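Local coordinates for protein ATP-dependent RNA helicase HrpB (Escherichia coli, PDB 6EUD) that hydrolyses ATP to ADP and phosphate as a DExH-box NTPase of the RNA helicase family and binds single-stranded RNA, at residues L569-A581 and E610-K622. Sequence-based numbering, arbitrary orientation.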
ATOM      1  N   LEU A 569      14.907 -11.792 -19.608  1.00 58.89           N
ATOM      2  CA  LEU A 569      15.422 -11.262 -18.341  1.00 55.42           C
ATOM      3  C   LEU A 569      16.422 -10.127 -18.537  1.00 59.35           C
ATOM      4  O   LEU A 569      16.565  -9.257 -17.685  1.00 61.39           O
ATOM      5  CB  LEU A 569      16.095 -12.364 -17.522  1.00 51.78           C
ATOM      6  CG  LEU A 569      15.170 -13.407 -16.895  1.00 57.68           C
ATOM      7  CD1 LEU A 569      15.972 -14.390 -16.059  1.00 56.91           C
ATOM      8  CD2 LEU A 569      14.079 -12.738 -16.065  1.00 59.53           C
ATOM      9  N   VAL A 570      17.130 -10.151 -19.659  1.00 62.84           N
ATOM     10  CA  VAL A 570      18.258  -9.248 -19.860  1.00 62.22           C
ATOM     11  C   VAL A 570      17.911  -8.135 -20.822  1.00 60.60           C
ATOM     12  O   VAL A 570      17.499  -8.377 -21.960  1.00 60.67           O
ATOM     13  CB  VAL A 570      19.499 -10.006 -20.383  1.00 59.41           C
ATOM     14  CG1 VAL A 570      20.621  -9.042 -20.693  1.00 57.74           C
ATOM     15  CG2 VAL A 570      19.944 -11.014 -19.358  1.00 59.43           C
ATOM     16  N   GLN A 571      18.073  -6.906 -20.354  1.00 61.56           N
ATOM     17  CA  GLN A 571      17.848  -5.756 -21.208  1.00 67.28           C
ATOM     18  C   GLN A 571      19.188  -5.056 -21.473  1.00 66.29           C
ATOM     19  O   GLN A 571      20.134  -5.159 -20.681  1.00 62.83           O
ATOM     20  CB  GLN A 571      16.811  -4.810 -20.585  1.00 71.42           C
ATOM     21  CG  GLN A 571      17.059  -4.426 -19.132  1.00 76.88           C
ATOM     22  CD  GLN A 571      16.466  -5.403 -18.113  1.00 82.69           C
ATOM     23  OE1 GLN A 571      16.228  -6.579 -18.400  1.00 83.03           O
ATOM     24  NE2 GLN A 571      16.233  -4.905 -16.909  1.00 86.34           N
ATOM     25  N   GLN A 572      19.267  -4.381 -22.616  1.00 66.01           N
ATOM     26  CA  GLN A 572      20.500  -3.764 -23.092  1.00 64.20           C
ATOM     27  C   GLN A 572      20.413  -2.242 -22.981  1.00 64.88           C
ATOM     28  O   GLN A 572      19.370  -1.644 -23.273  1.00 65.35           O
ATOM     29  CB  GLN A 572      20.744  -4.177 -24.538  1.00 68.20           C
ATOM     30  CG  GLN A 572      22.135  -3.951 -25.087  1.00 74.20           C
ATOM     31  CD  GLN A 572      22.240  -4.408 -26.538  1.00 79.02           C
ATOM     32  OE1 GLN A 572      23.253  -4.959 -26.954  1.00 81.80           O
ATOM     33  NE2 GLN A 572      21.187  -4.165 -27.316  1.00 80.20           N
ATOM     34  N   SER A 573      21.509  -1.613 -22.574  1.00 66.73           N
ATOM     35  CA  SER A 573      21.517  -0.169 -22.348  1.00 63.24           C
ATOM     36  C   SER A 573      22.884   0.441 -22.636  1.00 64.71           C
ATOM     37  O   SER A 573      23.858   0.167 -21.932  1.00 64.98           O
ATOM     38  CB  SER A 573      21.111   0.136 -20.913  1.00 60.91           C
ATOM     39  OG  SER A 573      21.110   1.520 -20.661  1.00 63.12           O
ATOM     40  N   ASP A 574      22.955   1.264 -23.678  1.00 61.08           N
ATOM     41  CA  ASP A 574      24.208   1.901 -24.072  1.00 56.13           C
ATOM     42  C   ASP A 574      24.324   3.311 -23.492  1.00 52.25           C
ATOM     43  O   ASP A 574      23.320   3.992 -23.261  1.00 51.64           O
ATOM     44  CB  ASP A 574      24.327   1.942 -25.596  1.00 61.51           C
ATOM     45  CG  ASP A 574      24.207   0.566 -26.229  1.00 68.10           C
ATOM     46  OD1 ASP A 574      24.550  -0.433 -25.558  1.00 69.12           O
ATOM     47  OD2 ASP A 574      23.770   0.481 -27.399  1.00 71.24           O
ATOM     48  N   THR A 575      25.552   3.747 -23.237  1.00 49.51           N
ATOM     49  CA  THR A 575      25.765   5.071 -22.679  1.00 45.95           C
ATOM     50  C   THR A 575      26.954   5.752 -23.319  1.00 49.55           C
ATOM     51  O   THR A 575      28.042   5.178 -23.401  1.00 50.57           O
ATOM     52  CB  THR A 575      25.987   5.023 -21.155  1.00 48.77           C
ATOM     53  OG1 THR A 575      24.877   4.376 -20.529  1.00 51.40           O
ATOM     54  CG2 THR A 575      26.110   6.426 -20.585  1.00 48.78           C
ATOM     55  N   VAL A 576      26.749   6.978 -23.790  1.00 50.97           N
ATOM     56  CA  VAL A 576      27.867   7.790 -24.259  1.00 50.03           C
ATOM     57  C   VAL A 576      27.796   9.148 -23.582  1.00 52.47           C
ATOM     58  O   VAL A 576      26.734   9.767 -23.516  1.00 51.53           O
ATOM     59  CB  VAL A 576      27.879   7.952 -25.796  1.00 48.96           C
ATOM     60  CG1 VAL A 576      28.960   8.916 -26.206  1.00 53.45           C
ATOM     61  CG2 VAL A 576      28.133   6.631 -26.460  1.00 50.61           C
ATOM     62  N   GLU A 577      28.932   9.594 -23.059  1.00 58.80           N
ATOM     63  CA  GLU A 577      29.018  10.856 -22.331  1.00 59.86           C
ATOM     64  C   GLU A 577      30.479  11.255 -22.183  1.00 58.92           C
ATOM     65  O   GLU A 577      31.378  10.461 -22.478  1.00 60.18           O
ATOM     66  CB  GLU A 577      28.379  10.730 -20.958  1.00 60.71           C
ATOM     67  CG  GLU A 577      29.143   9.768 -20.072  1.00 65.25           C
ATOM     68  CD  GLU A 577      28.313   9.260 -18.933  1.00 68.63           C
ATOM     69  OE1 GLU A 577      28.889   8.965 -17.866  1.00 70.06           O
ATOM     70  OE2 GLU A 577      27.083   9.155 -19.110  1.00 71.44           O
ATOM     71  N   TRP A 578      30.713  12.477 -21.714  1.00 55.99           N
ATOM     72  CA  TRP A 578      32.074  12.964 -21.515  1.00 59.40           C
ATOM     73  C   TRP A 578      32.442  13.065 -20.035  1.00 62.48           C
ATOM     74  O   TRP A 578      31.809  13.793 -19.267  1.00 65.99           O
ATOM     75  CB  TRP A 578      32.258  14.323 -22.190  1.00 55.23           C
ATOM     76  CG  TRP A 578      33.654  14.833 -22.099  1.00 56.09           C
ATOM     77  CD1 TRP A 578      34.141  15.735 -21.191  1.00 51.72           C
ATOM     78  CD2 TRP A 578      34.763  14.483 -22.953  1.00 56.43           C
ATOM     79  NE1 TRP A 578      35.476  15.963 -21.428  1.00 53.40           N
ATOM     80  CE2 TRP A 578      35.884  15.211 -22.502  1.00 55.29           C
ATOM     81  CE3 TRP A 578      34.910  13.629 -24.050  1.00 58.59           C
ATOM     82  CZ2 TRP A 578      37.143  15.117 -23.115  1.00 58.71           C
ATOM     83  CZ3 TRP A 578      36.165  13.530 -24.655  1.00 64.50           C
ATOM     84  CH2 TRP A 578      37.263  14.273 -24.186  1.00 63.89           C
ATOM     85  N   ASP A 579      33.478  12.328 -19.651  1.00 61.10           N
ATOM     86  CA  ASP A 579      34.001  12.361 -18.295  1.00 61.03           C
ATOM     87  C   ASP A 579      34.953  13.558 -18.112  1.00 60.86           C
ATOM     88  O   ASP A 579      36.129  13.515 -18.518  1.00 59.28           O
ATOM     89  CB  ASP A 579      34.692  11.027 -17.980  1.00 64.87           C
ATOM     90  CG  ASP A 579      35.262  10.971 -16.575  1.00 70.45           C
ATOM     91  OD1 ASP A 579      34.912  11.841 -15.749  1.00 70.95           O
ATOM     92  OD2 ASP A 579      36.034  10.027 -16.289  1.00 76.34           O
ATOM     93  N   ASP A 580      34.423  14.623 -17.506  1.00 60.76           N
ATOM     94  CA  ASP A 580      35.173  15.852 -17.240  1.00 63.99           C
ATOM     95  C   ASP A 580      36.275  15.630 -16.209  1.00 64.69           C
ATOM     96  O   ASP A 580      37.317  16.286 -16.244  1.00 65.16           O
ATOM     97  CB  ASP A 580      34.237  16.960 -16.759  1.00 71.01           C
ATOM     98  CG  ASP A 580      33.515  17.652 -17.898  1.00 79.23           C
ATOM     99  OD1 ASP A 580      34.130  18.544 -18.529  1.00 84.57           O
ATOM    100  OD2 ASP A 580      32.335  17.324 -18.148  1.00 79.64           O
ATOM    101  N   ALA A 581      36.028  14.699 -15.293  1.00 64.50           N
ATOM    102  CA  ALA A 581      36.988  14.348 -14.258  1.00 65.80           C
ATOM    103  C   ALA A 581      38.318  13.832 -14.840  1.00 64.95           C
ATOM    104  O   ALA A 581      39.397  14.082 -14.278  1.00 65.18           O
ATOM    105  CB  ALA A 581      36.380  13.317 -13.325  1.00 52.49           C
ATOM    106  N   GLU A 610      21.062   3.865 -32.240  1.00 84.37           N
ATOM    107  CA  GLU A 610      21.717   3.401 -31.018  1.00 74.79           C
ATOM    108  C   GLU A 610      22.516   4.520 -30.351  1.00 66.15           C
ATOM    109  O   GLU A 610      22.427   4.736 -29.134  1.00 62.13           O
ATOM    110  CB  GLU A 610      22.628   2.212 -31.315  1.00 72.88           C
ATOM    111  CG  GLU A 610      21.903   0.885 -31.304  1.00 74.83           C
ATOM    112  CD  GLU A 610      22.813  -0.295 -31.589  1.00 75.73           C
ATOM    113  OE1 GLU A 610      23.904  -0.094 -32.165  1.00 74.86           O
ATOM    114  OE2 GLU A 610      22.432  -1.427 -31.220  1.00 76.09           O
ATOM    115  N   LEU A 611      23.286   5.233 -31.162  1.00 57.75           N
ATOM    116  CA  LEU A 611      24.124   6.321 -30.683  1.00 55.27           C
ATOM    117  C   LEU A 611      23.297   7.412 -30.006  1.00 56.66           C
ATOM    118  O   LEU A 611      23.642   7.884 -28.917  1.00 58.48           O
ATOM    119  CB  LEU A 611      24.927   6.915 -31.842  1.00 54.13           C
ATOM    120  CG  LEU A 611      25.849   8.065 -31.476  1.00 55.22           C
ATOM    121  CD1 LEU A 611      27.007   7.553 -30.629  1.00 57.48           C
ATOM    122  CD2 LEU A 611      26.336   8.763 -32.732  1.00 54.67           C
ATOM    123  N   HIS A 612      22.209   7.810 -30.653  1.00 50.91           N
ATOM    124  CA  HIS A 612      21.358   8.844 -30.106  1.00 51.06           C
ATOM    125  C   HIS A 612      20.791   8.410 -28.779  1.00 46.65           C
ATOM    126  O   HIS A 612      20.736   9.192 -27.822  1.00 47.94           O
ATOM    127  CB  HIS A 612      20.245   9.180 -31.080  1.00 52.48           C
ATOM    128  CG  HIS A 612      20.745   9.744 -32.363  1.00 53.91           C
ATOM    129  ND1 HIS A 612      20.063   9.617 -33.550  1.00 57.23           N
ATOM    130  CD2 HIS A 612      21.874  10.435 -32.645  1.00 57.33           C
ATOM    131  CE1 HIS A 612      20.751  10.208 -34.513  1.00 61.20           C
ATOM    132  NE2 HIS A 612      21.853  10.713 -33.990  1.00 61.59           N
ATOM    133  N   GLN A 613      20.387   7.150 -28.719  1.00 41.30           N
ATOM    134  CA  GLN A 613      19.850   6.604 -27.494  1.00 40.68           C
ATOM    135  C   GLN A 613      20.936   6.606 -26.413  1.00 42.36           C
ATOM    136  O   GLN A 613      20.676   6.996 -25.266  1.00 40.42           O
ATOM    137  CB  GLN A 613      19.294   5.196 -27.720  1.00 41.60           C
ATOM    138  CG  GLN A 613      18.523   4.640 -26.513  1.00 48.67           C
ATOM    139  CD  GLN A 613      17.242   5.444 -26.183  1.00 52.49           C
ATOM    140  OE1 GLN A 613      16.499   5.848 -27.084  1.00 56.86           O
ATOM    141  NE2 GLN A 613      16.996   5.675 -24.889  1.00 46.03           N
ATOM    142  N   ALA A 614      22.153   6.200 -26.779  1.00 43.89           N
ATOM    143  CA  ALA A 614      23.252   6.153 -25.811  1.00 46.21           C
ATOM    144  C   ALA A 614      23.564   7.555 -25.274  1.00 51.85           C
ATOM    145  O   ALA A 614      23.923   7.713 -24.108  1.00 56.70           O
ATOM    146  CB  ALA A 614      24.502   5.518 -26.427  1.00 43.97           C
ATOM    147  N   MET A 615      23.418   8.570 -26.119  1.00 50.49           N
ATOM    148  CA  MET A 615      23.622   9.952 -25.695  1.00 45.30           C
ATOM    149  C   MET A 615      22.541  10.428 -24.710  1.00 40.95           C
ATOM    150  O   MET A 615      22.847  11.179 -23.762  1.00 35.92           O
ATOM    151  CB  MET A 615      23.659  10.870 -26.915  1.00 47.28           C
ATOM    152  CG  MET A 615      24.908  10.729 -27.769  1.00 49.86           C
ATOM    153  SD  MET A 615      24.868  11.840 -29.202  1.00 58.17           S
ATOM    154  CE  MET A 615      26.477  11.531 -29.934  1.00 52.07           C
ATOM    155  N   LEU A 616      21.287  10.022 -24.947  1.00 38.90           N
ATOM    156  CA  LEU A 616      20.195  10.331 -24.015  1.00 40.43           C
ATOM    157  C   LEU A 616      20.501   9.810 -22.617  1.00 45.35           C
ATOM    158  O   LEU A 616      20.267  10.511 -21.624  1.00 46.92           O
ATOM    159  CB  LEU A 616      18.862   9.745 -24.492  1.00 40.92           C
ATOM    160  CG  LEU A 616      18.256  10.292 -25.790  1.00 38.28           C
ATOM    161  CD1 LEU A 616      16.840   9.814 -25.926  1.00 37.14           C
ATOM    162  CD2 LEU A 616      18.301  11.792 -25.810  1.00 39.57           C
ATOM    163  N   ASN A 617      21.016   8.578 -22.541  1.00 43.70           N
ATOM    164  CA  ASN A 617      21.413   7.995 -21.268  1.00 44.08           C
ATOM    165  C   ASN A 617      22.579   8.749 -20.623  1.00 44.63           C
ATOM    166  O   ASN A 617      22.677   8.851 -19.392  1.00 44.47           O
ATOM    167  CB  ASN A 617      21.784   6.520 -21.452  1.00 49.16           C
ATOM    168  CG  ASN A 617      20.582   5.651 -21.794  1.00 47.41           C
ATOM    169  OD1 ASN A 617      19.477   5.899 -21.330  1.00 49.52           O
ATOM    170  ND2 ASN A 617      20.802   4.621 -22.601  1.00 45.92           N
ATOM    171  N   GLY A 618      23.463   9.275 -21.462  1.00 41.87           N
ATOM    172  CA  GLY A 618      24.572  10.078 -20.990  1.00 41.34           C
ATOM    173  C   GLY A 618      24.064  11.371 -20.383  1.00 45.38           C
ATOM    174  O   GLY A 618      24.597  11.853 -19.378  1.00 47.28           O
ATOM    175  N   ILE A 619      23.027  11.934 -20.999  1.00 45.06           N
ATOM    176  CA  ILE A 619      22.406  13.156 -20.499  1.00 42.64           C
ATOM    177  C   ILE A 619      21.753  12.874 -19.146  1.00 43.98           C
ATOM    178  O   ILE A 619      21.877  13.672 -18.211  1.00 40.39           O
ATOM    179  CB  ILE A 619      21.365  13.704 -21.492  1.00 42.58           C
ATOM    180  CG1 ILE A 619      22.043  14.071 -22.809  1.00 42.18           C
ATOM    181  CG2 ILE A 619      20.605  14.893 -20.885  1.00 40.02           C
ATOM    182  CD1 ILE A 619      21.082  14.349 -23.936  1.00 42.04           C
ATOM    183  N   ARG A 620      21.078  11.729 -19.044  1.00 45.86           N
ATOM    184  CA  ARG A 620      20.561  11.266 -17.761  1.00 45.79           C
ATOM    185  C   ARG A 620      21.680  11.121 -16.735  1.00 50.62           C
ATOM    186  O   ARG A 620      21.444  11.305 -15.546  1.00 56.64           O
ATOM    187  CB  ARG A 620      19.826   9.943 -17.911  1.00 43.20           C
ATOM    188  CG  ARG A 620      18.647  10.038 -18.828  1.00 42.96           C
ATOM    189  CD  ARG A 620      17.615   8.971 -18.571  1.00 42.64           C
ATOM    190  NE  ARG A 620      16.440   9.315 -19.346  1.00 45.35           N
ATOM    191  CZ  ARG A 620      16.169   8.832 -20.548  1.00 41.93           C
ATOM    192  NH1 ARG A 620      16.961   7.914 -21.086  1.00 36.91           N
ATOM    193  NH2 ARG A 620      15.079   9.244 -21.189  1.00 39.04           N
ATOM    194  N   ASP A 621      22.892  10.798 -17.181  1.00 51.86           N
ATOM    195  CA  ASP A 621      24.013  10.723 -16.245  1.00 58.22           C
ATOM    196  C   ASP A 621      24.507  12.099 -15.853  1.00 56.91           C
ATOM    197  O   ASP A 621      24.740  12.356 -14.681  1.00 60.28           O
ATOM    198  CB  ASP A 621      25.191   9.920 -16.819  1.00 68.46           C
ATOM    199  CG  ASP A 621      25.078   8.417 -16.558  1.00 75.17           C
ATOM    200  OD1 ASP A 621      25.485   7.622 -17.427  1.00 74.60           O
ATOM    201  OD2 ASP A 621      24.592   8.025 -15.477  1.00 82.91           O
ATOM    202  N   LYS A 622      24.679  12.978 -16.839  1.00 55.14           N
ATOM    203  CA  LYS A 622      25.374  14.248 -16.634  1.00 51.83           C
ATOM    204  C   LYS A 622      24.432  15.410 -16.328  1.00 48.34           C
ATOM    205  O   LYS A 622      24.867  16.457 -15.839  1.00 51.43           O
ATOM    206  CB  LYS A 622      26.225  14.588 -17.862  1.00 52.37           C
ATOM    207  CG  LYS A 622      27.418  13.684 -18.050  1.00 55.20           C
ATOM    208  CD  LYS A 622      28.282  13.717 -16.818  1.00 57.72           C
ATOM    209  CE  LYS A 622      29.643  13.103 -17.064  1.00 60.27           C
ATOM    210  NZ  LYS A 622      29.525  11.678 -17.390  1.00 61.70           N
TER
HETATM  211  O   HOH W   1      21.554   2.495 -27.526  1.00 45.24           O
HETATM  212  O   HOH W   2      25.622  12.226 -23.741  1.00 38.42           O
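Glu577 CG sits between its backbone N and carbonyl carbon (chi1 66°), and the chain then runs extended to the helix. Lys622 bends at chi2 and chi4 and crosses it at about a right angle. Lys622 NZ forms a salt bridge with Glu577 OE1 at 2.8 Å. Glu577 OE2 and Asp621 OD1 lie 2.8 Å apart; two acid oxygens this close probably share a proton. The carboxylate planes are nearly perpendicular. With an alanine at Glu577, Lys622 would probably lose its salt-bridge mate, and Asp621 OD1 the oxygen with which it probably shares a proton. Strand 571-579 is an edge strand of a three-stranded antiparallel sheet in the HrpB connector region. Its backbone pairs with strand 584-593, and the 610-622 segment of helix 608-622 crosses it at -66°. Close approach is possible at Gly618, where a CB would clash with Val576 O; Gly618 CA instead makes a CA-H...O contact with that oxygen at 3.3 Å. Asn617 ND2 donates to Asp574 O at 2.7 Å. The bond is almost straight, and Asp574 O lies in the amide plane of Asn617. Val576 N donates to Ala614 O at 2.9 Å, from above the carbonyl plane. Gly618 N reaches the same oxygen from the other face. Ala614 CB packs against Val576 CG2 at 3.8 Å. Arg589 forms salt bridges with both Asp574 and Glu610, which probably eases the repulsion between these two acids.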